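Local coordinates for tegumental protein 20.8 kDa (Clonorchis sinensis, PDB 5X2D) that probably binds calcium through its EF-hand portion, the piece described here being the separate dynein-light-chain-like domain of this tegumental allergen-like protein, at residues P1-P4 with P5-V9; K21-R24 with E25-I29; G40-T43 with E44-S48. All blocks are in the same frame, centred on the assembly; numbering follows the deposited sequence.

Overall arrangement
From the N terminus, P1-P4 runs into contact 1, which closes the tight turn leading into strand 7-13, an outermost strand of the sheet within this chain. Contact 2 follows on helix 16-29 and contact 3 on helix 36-54; both are turns within helices and close no loop. The three lie in series and none nests in or crosses another. Contacts 1 and 2 touch: I7 CD1 stands 3.3 Å from A23 CB, tying strand to helix. Contacts 2 and 3 touch where the two helices pack, T26 OG1 lying 4.0 Å from L46 CD2. Contacts 1 and 3 have centres about 21 Å apart, on opposite sides of the chain's centre, leaving contact 2 as the bridge.

Contact 1 (P1-P4 with P5-V9); sequences PSLP and PEIIV
L3 and V9 meet through single methyl groups, CD1 of L3 and CG2 of V9 standing 3.5 Å apart, with the two side chains crossing at about a right angle. The second apolar neighbour is I7, whose CG2 lies 3.9 Å from the same L3 CD1. One leucine methyl thus meets both the buried I7 and the more exposed V9 of strand 7-13 as the chain doubles back at the start of the antiparallel sheet of this dynein-light-chain-like domain. Torsion explains the reach: L3 carries CG beside its backbone N, opposite the carbonyl carbon (chi1 -80°), and its extended chi2 sends CD1 forward. Around this cluster, L3 also rests on Q19 and I20 of helix 16-29, I7 packs against F81 and L83, and V9 against F79, all three on the neighbouring strand 78-83.

Moving outward, P4-P5-E6-I7 form a beta turn of the type I/III family, with both central residues, P5 and E6, in the helical region. Its closing bond is weak, I7 N reaching P4 O at 3.3 Å with an N-H...O angle of 138°. A water lies beside the turn, 2.7 Å from P4 O. The ring of P4 flanks the turn, and its CB lies 3.7 Å from P5 CD. At the polar edge E6 bends at chi2 (83°), which brings its carboxylate back beside P4, the carboxylate carbon CD of E6 lying 3.7 Å from P4 CB.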
ATOM      1  N   PRO A   1     -15.666 -19.705  15.343  1.00182.19           N
ATOM      2  CA  PRO A   1     -16.252 -19.733  13.998  1.00179.52           C
ATOM      3  C   PRO A   1     -15.211 -19.646  12.888  1.00167.37           C
ATOM      4  O   PRO A   1     -14.111 -20.191  13.034  1.00171.94           O
ATOM      5  CB  PRO A   1     -17.161 -18.494  13.984  1.00177.63           C
ATOM      6  CG  PRO A   1     -17.256 -18.039  15.467  1.00180.64           C
ATOM      7  CD  PRO A   1     -16.600 -19.102  16.306  1.00183.77           C
ATOM      8  N   SER A   2     -15.570 -18.972  11.796  1.00141.59           N
ATOM      9  CA  SER A   2     -14.681 -18.801  10.649  1.00128.48           C
ATOM     10  C   SER A   2     -15.000 -17.539   9.844  1.00116.24           C
ATOM     11  O   SER A   2     -15.965 -16.826  10.122  1.00112.04           O
ATOM     12  CB  SER A   2     -14.779 -20.019   9.718  1.00127.85           C
ATOM     13  OG  SER A   2     -13.878 -19.928   8.623  1.00119.11           O
ATOM     14  N   LEU A   3     -14.166 -17.267   8.846  1.00119.16           N
ATOM     15  CA  LEU A   3     -14.377 -16.145   7.931  1.00114.48           C
ATOM     16  C   LEU A   3     -15.375 -16.485   6.838  1.00113.85           C
ATOM     17  O   LEU A   3     -15.363 -17.592   6.302  1.00114.83           O
ATOM     18  CB  LEU A   3     -13.069 -15.701   7.282  1.00106.65           C
ATOM     19  CG  LEU A   3     -12.160 -14.808   8.116  1.00102.16           C
ATOM     20  CD1 LEU A   3     -10.996 -14.395   7.255  1.00 93.07           C
ATOM     21  CD2 LEU A   3     -12.930 -13.590   8.599  1.00107.88           C
ATOM     22  N   PRO A   4     -16.239 -15.527   6.498  1.00115.08           N
ATOM     23  CA  PRO A   4     -17.145 -15.731   5.373  1.00119.20           C
ATOM     24  C   PRO A   4     -16.357 -16.167   4.127  1.00113.66           C
ATOM     25  O   PRO A   4     -15.169 -15.838   4.013  1.00104.76           O
ATOM     26  CB  PRO A   4     -17.782 -14.347   5.198  1.00119.24           C
ATOM     27  CG  PRO A   4     -17.731 -13.741   6.543  1.00116.23           C
ATOM     28  CD  PRO A   4     -16.420 -14.202   7.117  1.00112.32           C
ATOM     29  N   PRO A   5     -16.983 -16.968   3.247  1.00107.92           N
ATOM     30  CA  PRO A   5     -16.290 -17.449   2.046  1.00108.14           C
ATOM     31  C   PRO A   5     -15.923 -16.343   1.052  1.00106.74           C
ATOM     32  O   PRO A   5     -14.934 -16.489   0.328  1.00105.58           O
ATOM     33  CB  PRO A   5     -17.292 -18.428   1.435  1.00115.49           C
ATOM     34  CG  PRO A   5     -18.609 -18.079   2.046  1.00119.02           C
ATOM     35  CD  PRO A   5     -18.304 -17.595   3.416  1.00112.86           C
ATOM     36  N   GLU A   6     -16.688 -15.254   1.032  1.00111.89           N
ATOM     37  CA  GLU A   6     -16.393 -14.128   0.144  1.00118.87           C
ATOM     38  C   GLU A   6     -14.988 -13.598   0.366  1.00117.02           C
ATOM     39  O   GLU A   6     -14.313 -13.215  -0.588  1.00121.30           O
ATOM     40  CB  GLU A   6     -17.381 -12.967   0.340  1.00120.65           C
ATOM     41  CG  GLU A   6     -18.858 -13.314   0.433  1.00133.53           C
ATOM     42  CD  GLU A   6     -19.275 -13.737   1.822  1.00139.68           C
ATOM     43  OE1 GLU A   6     -18.565 -14.576   2.407  1.00140.47           O
ATOM     44  OE2 GLU A   6     -20.278 -13.205   2.348  1.00141.74           O
ATOM     45  N   ILE A   7     -14.556 -13.575   1.625  1.00107.03           N
ATOM     46  CA  ILE A   7     -13.242 -13.054   1.969  1.00 99.12           C
ATOM     47  C   ILE A   7     -12.110 -14.037   1.731  1.00 95.50           C
ATOM     48  O   ILE A   7     -12.076 -15.127   2.293  1.00108.11           O
ATOM     49  CB  ILE A   7     -13.225 -12.582   3.429  1.00 92.96           C
ATOM     50  CG1 ILE A   7     -13.820 -11.180   3.491  1.00 93.53           C
ATOM     51  CG2 ILE A   7     -11.804 -12.522   3.975  1.00 90.42           C
ATOM     52  CD1 ILE A   7     -14.378 -10.841   4.789  1.00 93.64           C
ATOM     53  N   ILE A   8     -11.168 -13.618   0.894  1.00 91.97           N
ATOM     54  CA  ILE A   8      -9.996 -14.418   0.606  1.00 91.25           C
ATOM     55  C   ILE A   8      -8.787 -13.722   1.201  1.00 91.58           C
ATOM     56  O   ILE A   8      -8.361 -12.669   0.718  1.00 86.04           O
ATOM     57  CB  ILE A   8      -9.772 -14.626  -0.907  1.00 94.39           C
ATOM     58  CG1 ILE A   8     -10.906 -15.447  -1.520  1.00 99.05           C
ATOM     59  CG2 ILE A   8      -8.404 -15.259  -1.163  1.00 93.82           C
ATOM     60  CD1 ILE A   8     -12.006 -14.620  -2.116  1.00101.41           C
ATOM     61  N   VAL A   9      -8.241 -14.327   2.249  1.00 85.04           N
ATOM     62  CA  VAL A   9      -7.143 -13.754   2.993  1.00 81.26           C
ATOM     63  C   VAL A   9      -5.848 -13.800   2.179  1.00 80.93           C
ATOM     64  O   VAL A   9      -5.485 -14.840   1.630  1.00 83.18           O
ATOM     65  CB  VAL A   9      -6.940 -14.489   4.331  1.00 80.06           C
ATOM     66  CG1 VAL A   9      -5.891 -13.762   5.181  1.00 76.32           C
ATOM     67  CG2 VAL A   9      -8.247 -14.563   5.077  1.00 81.42           C
TER
HETATM   68  O   HOH W   1     -13.224 -17.250   2.708  1.00 76.29           O

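Contact 2 (K21-R24 with E25-I29); sequences KIAR and ETIPI
I22 and T26 meet at the flat peptide carbonyl of I22, whose oxygen is approached from opposite faces of its plane by two donors of T26. The hydroxyl OG1 of T26 comes from one face at 2.6 Å to I22 O. From the other, T26 N reaches I22 O at 3.0 Å, and both donors are tilted 29° from the carbonyl plane. Two bonds therefore grip one oxygen, and the hydroxyl, on a buried residue, has its proton taken up by the backbone. The torsion that permits this places OG1 beside the backbone N of T26 (chi1 -60°), turning it back along the helix. I22 lies alongside T26, pointing the same way, with CG2 of I22 3.9 Å from OG1 of T26.

The carbonyl of A23 has a different partner: I27 N bonds A23 O at 2.9 Å, with an N-H...O angle of 176°. The I27 side chain follows its own amide back, its CD1 reaching 4.1 Å from A23 CB. Such i to i+4 contacts are those of an alpha helix, here helix 16-29, which packs on the sheet of the domain: I22 and T26 cover F81, while A23 and I27 lie against I7 of strand 7-13 and P4 of the loop before it. E25 N continues the pattern to K21 O at 3.2 Å.

At P28 the pattern breaks. Proline has no N-H to offer R24 O, and the helix is kinked there; the P28 ring comes up to this carbonyl instead, with its carbon CD 3.1 Å from R24 O and CG a little farther, 3.4 Å from the same oxygen.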
ATOM      1  N   LYS A  21     -14.214  -9.458  12.661  1.00100.43           N
ATOM      2  CA  LYS A  21     -15.039  -8.263  12.860  1.00104.75           C
ATOM      3  C   LYS A  21     -14.734  -7.213  11.810  1.00108.79           C
ATOM      4  O   LYS A  21     -15.566  -6.342  11.538  1.00114.20           O
ATOM      5  CB  LYS A  21     -14.843  -7.604  14.239  1.00102.12           C
ATOM      6  CG  LYS A  21     -14.309  -8.423  15.398  1.00101.14           C
ATOM      7  CD  LYS A  21     -14.425  -7.575  16.686  1.00100.90           C
ATOM      8  CE  LYS A  21     -13.515  -8.033  17.820  1.00 99.19           C
ATOM      9  NZ  LYS A  21     -14.109  -9.241  18.450  1.00115.61           N
ATOM     10  N   ILE A  22     -13.564  -7.319  11.190  1.00101.79           N
ATOM     11  CA  ILE A  22     -13.277  -6.543  10.001  1.00 86.07           C
ATOM     12  C   ILE A  22     -14.158  -7.040   8.849  1.00 87.79           C
ATOM     13  O   ILE A  22     -14.648  -6.227   8.056  1.00 79.25           O
ATOM     14  CB  ILE A  22     -11.784  -6.589   9.669  1.00 72.94           C
ATOM     15  CG1 ILE A  22     -11.056  -5.525  10.506  1.00 71.26           C
ATOM     16  CG2 ILE A  22     -11.549  -6.377   8.183  1.00 81.63           C
ATOM     17  CD1 ILE A  22      -9.541  -5.673  10.583  1.00 68.66           C
ATOM     18  N   ALA A  23     -14.370  -8.359   8.767  1.00 79.89           N
ATOM     19  CA  ALA A  23     -15.285  -8.934   7.760  1.00 90.72           C
ATOM     20  C   ALA A  23     -16.676  -8.330   7.898  1.00 97.76           C
ATOM     21  O   ALA A  23     -17.210  -7.718   6.967  1.00 86.96           O
ATOM     22  CB  ALA A  23     -15.373 -10.427   7.894  1.00 93.50           C
ATOM     23  N   ARG A  24     -17.232  -8.513   9.093  1.00102.54           N
ATOM     24  CA  ARG A  24     -18.540  -8.007   9.490  1.00115.23           C
ATOM     25  C   ARG A  24     -18.811  -6.542   9.135  1.00113.89           C
ATOM     26  O   ARG A  24     -19.864  -6.218   8.598  1.00117.76           O
ATOM     27  CB  ARG A  24     -18.669  -8.172  11.006  1.00128.22           C
ATOM     28  CG  ARG A  24     -19.737  -9.129  11.500  1.00138.50           C
ATOM     29  CD  ARG A  24     -21.112  -8.476  11.460  1.00149.86           C
ATOM     30  NE  ARG A  24     -22.128  -9.304  12.106  1.00153.94           N
ATOM     31  CZ  ARG A  24     -23.369  -8.903  12.368  1.00154.67           C
ATOM     32  NH1 ARG A  24     -23.762  -7.685  12.020  1.00158.04           N
ATOM     33  NH2 ARG A  24     -24.222  -9.727  12.961  1.00150.75           N
ATOM     34  N   GLU A  25     -17.862  -5.662   9.442  1.00 98.78           N
ATOM     35  CA  GLU A  25     -18.050  -4.242   9.207  1.00 94.45           C
ATOM     36  C   GLU A  25     -17.894  -3.903   7.725  1.00102.29           C
ATOM     37  O   GLU A  25     -18.589  -3.027   7.197  1.00114.11           O
ATOM     38  CB  GLU A  25     -17.054  -3.434  10.063  1.00 94.62           C
ATOM     39  CG  GLU A  25     -17.090  -1.929   9.858  1.00 95.36           C
ATOM     40  CD  GLU A  25     -18.312  -1.286  10.515  1.00106.38           C
ATOM     41  OE1 GLU A  25     -19.064  -2.014  11.222  1.00105.05           O
ATOM     42  OE2 GLU A  25     -18.504  -0.052  10.341  1.00107.48           O
ATOM     43  N   THR A  26     -17.000  -4.626   7.056  1.00 91.79           N
ATOM     44  CA  THR A  26     -16.658  -4.358   5.657  1.00 89.20           C
ATOM     45  C   THR A  26     -17.674  -4.823   4.603  1.00 88.19           C
ATOM     46  O   THR A  26     -18.139  -4.033   3.790  1.00 89.94           O
ATOM     47  CB  THR A  26     -15.332  -5.039   5.312  1.00 91.69           C
ATOM     48  OG1 THR A  26     -14.312  -4.517   6.156  1.00 94.71           O
ATOM     49  CG2 THR A  26     -14.947  -4.822   3.866  1.00 93.36           C
ATOM     50  N   ILE A  27     -18.046  -6.095   4.656  1.00 89.11           N
ATOM     51  CA  ILE A  27     -18.804  -6.711   3.573  1.00 99.78           C
ATOM     52  C   ILE A  27     -20.129  -6.020   3.249  1.00109.42           C
ATOM     53  O   ILE A  27     -20.488  -5.909   2.078  1.00108.28           O
ATOM     54  CB  ILE A  27     -19.090  -8.202   3.855  1.00 92.66           C
ATOM     55  CG1 ILE A  27     -17.796  -8.952   4.116  1.00 89.51           C
ATOM     56  CG2 ILE A  27     -19.704  -8.858   2.660  1.00 95.87           C
ATOM     57  CD1 ILE A  27     -18.021 -10.277   4.751  1.00 89.83           C
ATOM     58  N   PRO A  28     -20.877  -5.565   4.271  1.00121.52           N
ATOM     59  CA  PRO A  28     -22.082  -4.847   3.834  1.00125.16           C
ATOM     60  C   PRO A  28     -21.834  -3.498   3.136  1.00121.74           C
ATOM     61  O   PRO A  28     -22.464  -3.254   2.108  1.00135.33           O
ATOM     62  CB  PRO A  28     -22.857  -4.647   5.146  1.00121.29           C
ATOM     63  CG  PRO A  28     -21.835  -4.781   6.227  1.00118.69           C
ATOM     64  CD  PRO A  28     -20.887  -5.815   5.723  1.00117.67           C
ATOM     65  N   ILE A  29     -20.956  -2.644   3.654  1.00106.09           N
ATOM     66  CA  ILE A  29     -20.838  -1.307   3.073  1.00113.14           C
ATOM     67  C   ILE A  29     -19.759  -1.146   1.991  1.00119.29           C
ATOM     68  O   ILE A  29     -19.749  -0.139   1.276  1.00120.07           O
ATOM     69  CB  ILE A  29     -20.597  -0.237   4.167  1.00109.80           C
ATOM     70  CG1 ILE A  29     -19.373  -0.573   5.019  1.00 98.21           C
ATOM     71  CG2 ILE A  29     -21.810  -0.148   5.077  1.00114.16           C
ATOM     72  CD1 ILE A  29     -18.906   0.580   5.882  1.00 92.11           C
TER

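Contact 3 (G40-T43 with E44-S48); sequences GRLT and ENLKS
L42 and L46 sit one turn apart on helix 36-54, and L42 CD1 comes to 4.3 Å from L46 CG. L42 points away from the following turn at its base but brings its end back, its CG lying trans to the backbone N, whereas L46 starts toward the preceding turn. Together they turn to the core: L42 touches I29 and L46 touches T26, both on helix 16-29, while L46 also meets V60 of strand 58-63.

T43 and E44 are set differently. The T43 hydroxyl sits between its own backbone N and carbonyl carbon (chi1 62°), from where OG1 donates to G40 O at 2.9 Å, well above that carbonyl's plane. For E44, chi1 (-79°) puts CG 3.6 Å from G40 O; the bend at chi2 then redirects the carboxylate, whose OE2 is hydrogen-bonded to Q71 N of the second subunit.

This face of the alpha helix therefore belongs to a subunit interface, with T43, E44 and K47 all packing on T70 of the second subunit, consistent with the dimers of dynein light chains. K47 directs NZ to the carbonyl of W58. Its backbone N bonds T43 O at 2.7 Å with an N-H...O angle of 169°; L46 N bonds L42 O at 2.9 Å and makes a second, weak bond to T43 O at 2.8 Å.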
ATOM      1  N   GLY A  40     -12.957   7.041  -1.205  1.00116.95           N
ATOM      2  CA  GLY A  40     -12.134   7.981  -0.475  1.00123.84           C
ATOM      3  C   GLY A  40     -12.615   8.081   0.953  1.00127.55           C
ATOM      4  O   GLY A  40     -11.810   8.015   1.880  1.00118.25           O
ATOM      5  N   ARG A  41     -13.925   8.244   1.142  1.00133.93           N
ATOM      6  CA  ARG A  41     -14.454   8.292   2.501  1.00133.64           C
ATOM      7  C   ARG A  41     -14.966   6.939   2.974  1.00124.45           C
ATOM      8  O   ARG A  41     -15.392   6.834   4.108  1.00131.13           O
ATOM      9  CB  ARG A  41     -15.577   9.326   2.641  1.00139.06           C
ATOM     10  CG  ARG A  41     -15.194  10.516   3.514  1.00141.55           C
ATOM     11  CD  ARG A  41     -16.411  11.241   4.079  1.00153.89           C
ATOM     12  NE  ARG A  41     -17.235  10.387   4.933  1.00157.39           N
ATOM     13  CZ  ARG A  41     -18.467  10.705   5.322  1.00162.15           C
ATOM     14  NH1 ARG A  41     -18.994  11.861   4.942  1.00169.68           N
ATOM     15  NH2 ARG A  41     -19.171   9.888   6.095  1.00158.28           N
ATOM     16  N   LEU A  42     -14.862   5.902   2.142  1.00102.78           N
ATOM     17  CA  LEU A  42     -15.088   4.523   2.599  1.00 89.85           C
ATOM     18  C   LEU A  42     -13.926   4.024   3.432  1.00 86.59           C
ATOM     19  O   LEU A  42     -14.105   3.407   4.496  1.00 80.95           O
ATOM     20  CB  LEU A  42     -15.273   3.546   1.442  1.00 88.71           C
ATOM     21  CG  LEU A  42     -15.291   2.085   1.931  1.00 74.00           C
ATOM     22  CD1 LEU A  42     -16.539   1.715   2.749  1.00 77.54           C
ATOM     23  CD2 LEU A  42     -15.024   1.114   0.812  1.00 73.33           C
ATOM     24  N   THR A  43     -12.731   4.231   2.892  1.00 88.08           N
ATOM     25  CA  THR A  43     -11.530   3.862   3.597  1.00 85.74           C
ATOM     26  C   THR A  43     -11.626   4.541   4.943  1.00 84.79           C
ATOM     27  O   THR A  43     -11.463   3.900   5.972  1.00 86.25           O
ATOM     28  CB  THR A  43     -10.260   4.309   2.858  1.00 82.71           C
ATOM     29  OG1 THR A  43     -10.251   5.738   2.748  1.00 88.56           O
ATOM     30  CG2 THR A  43     -10.202   3.696   1.476  1.00 72.48           C
ATOM     31  N   GLU A  44     -11.966   5.828   4.923  1.00 85.57           N
ATOM     32  CA  GLU A  44     -12.026   6.628   6.141  1.00 84.95           C
ATOM     33  C   GLU A  44     -13.020   6.100   7.181  1.00 91.45           C
ATOM     34  O   GLU A  44     -12.650   6.035   8.355  1.00 91.60           O
ATOM     35  CB  GLU A  44     -12.334   8.102   5.808  1.00 79.79           C
ATOM     36  CG  GLU A  44     -11.117   8.891   5.310  1.00 66.98           C
ATOM     37  CD  GLU A  44     -10.059   9.106   6.391  1.00 83.68           C
ATOM     38  OE1 GLU A  44     -10.385   8.906   7.583  1.00 92.96           O
ATOM     39  OE2 GLU A  44      -8.895   9.466   6.067  1.00 85.40           O
ATOM     40  N   ASN A  45     -14.227   5.662   6.804  1.00102.60           N
ATOM     41  CA  ASN A  45     -15.072   5.094   7.861  1.00112.90           C
ATOM     42  C   ASN A  45     -14.666   3.649   8.182  1.00109.09           C
ATOM     43  O   ASN A  45     -15.141   3.092   9.170  1.00110.73           O
ATOM     44  CB  ASN A  45     -16.594   5.124   7.567  1.00122.39           C
ATOM     45  CG  ASN A  45     -16.961   4.720   6.153  1.00134.44           C
ATOM     46  OD1 ASN A  45     -17.122   5.548   5.272  1.00136.53           O
ATOM     47  ND2 ASN A  45     -17.062   3.422   5.928  1.00138.65           N
ATOM     48  N   LEU A  46     -13.792   3.050   7.370  1.00 96.35           N
ATOM     49  CA  LEU A  46     -13.161   1.786   7.757  1.00 79.52           C
ATOM     50  C   LEU A  46     -12.033   2.017   8.770  1.00 86.17           C
ATOM     51  O   LEU A  46     -11.948   1.321   9.791  1.00 84.31           O
ATOM     52  CB  LEU A  46     -12.633   1.031   6.527  1.00 64.53           C
ATOM     53  CG  LEU A  46     -13.664   0.282   5.665  1.00 69.69           C
ATOM     54  CD1 LEU A  46     -12.965  -0.634   4.677  1.00 65.04           C
ATOM     55  CD2 LEU A  46     -14.662  -0.504   6.522  1.00 69.84           C
ATOM     56  N   LYS A  47     -11.167   2.986   8.471  1.00 84.47           N
ATOM     57  CA  LYS A  47     -10.140   3.425   9.405  1.00 83.63           C
ATOM     58  C   LYS A  47     -10.790   3.793  10.726  1.00 94.58           C
ATOM     59  O   LYS A  47     -10.384   3.334  11.795  1.00 97.87           O
ATOM     60  CB  LYS A  47      -9.358   4.636   8.874  1.00 70.42           C
ATOM     61  CG  LYS A  47      -8.265   5.134   9.829  1.00 62.73           C
ATOM     62  CD  LYS A  47      -8.237   6.671   9.937  1.00 68.39           C
ATOM     63  CE  LYS A  47      -6.822   7.232  10.105  1.00 60.11           C
ATOM     64  NZ  LYS A  47      -6.027   6.591  11.178  1.00 63.61           N
ATOM     65  N   SER A  48     -11.813   4.632  10.638  1.00101.85           N
ATOM     66  CA  SER A  48     -12.469   5.140  11.824  1.00101.96           C
ATOM     67  C   SER A  48     -13.169   4.015  12.577  1.00 99.41           C
ATOM     68  O   SER A  48     -13.418   4.140  13.777  1.00104.45           O
ATOM     69  CB  SER A  48     -13.458   6.243  11.460  1.00105.18           C
ATOM     70  OG  SER A  48     -14.136   6.695  12.614  1.00110.53           O
TER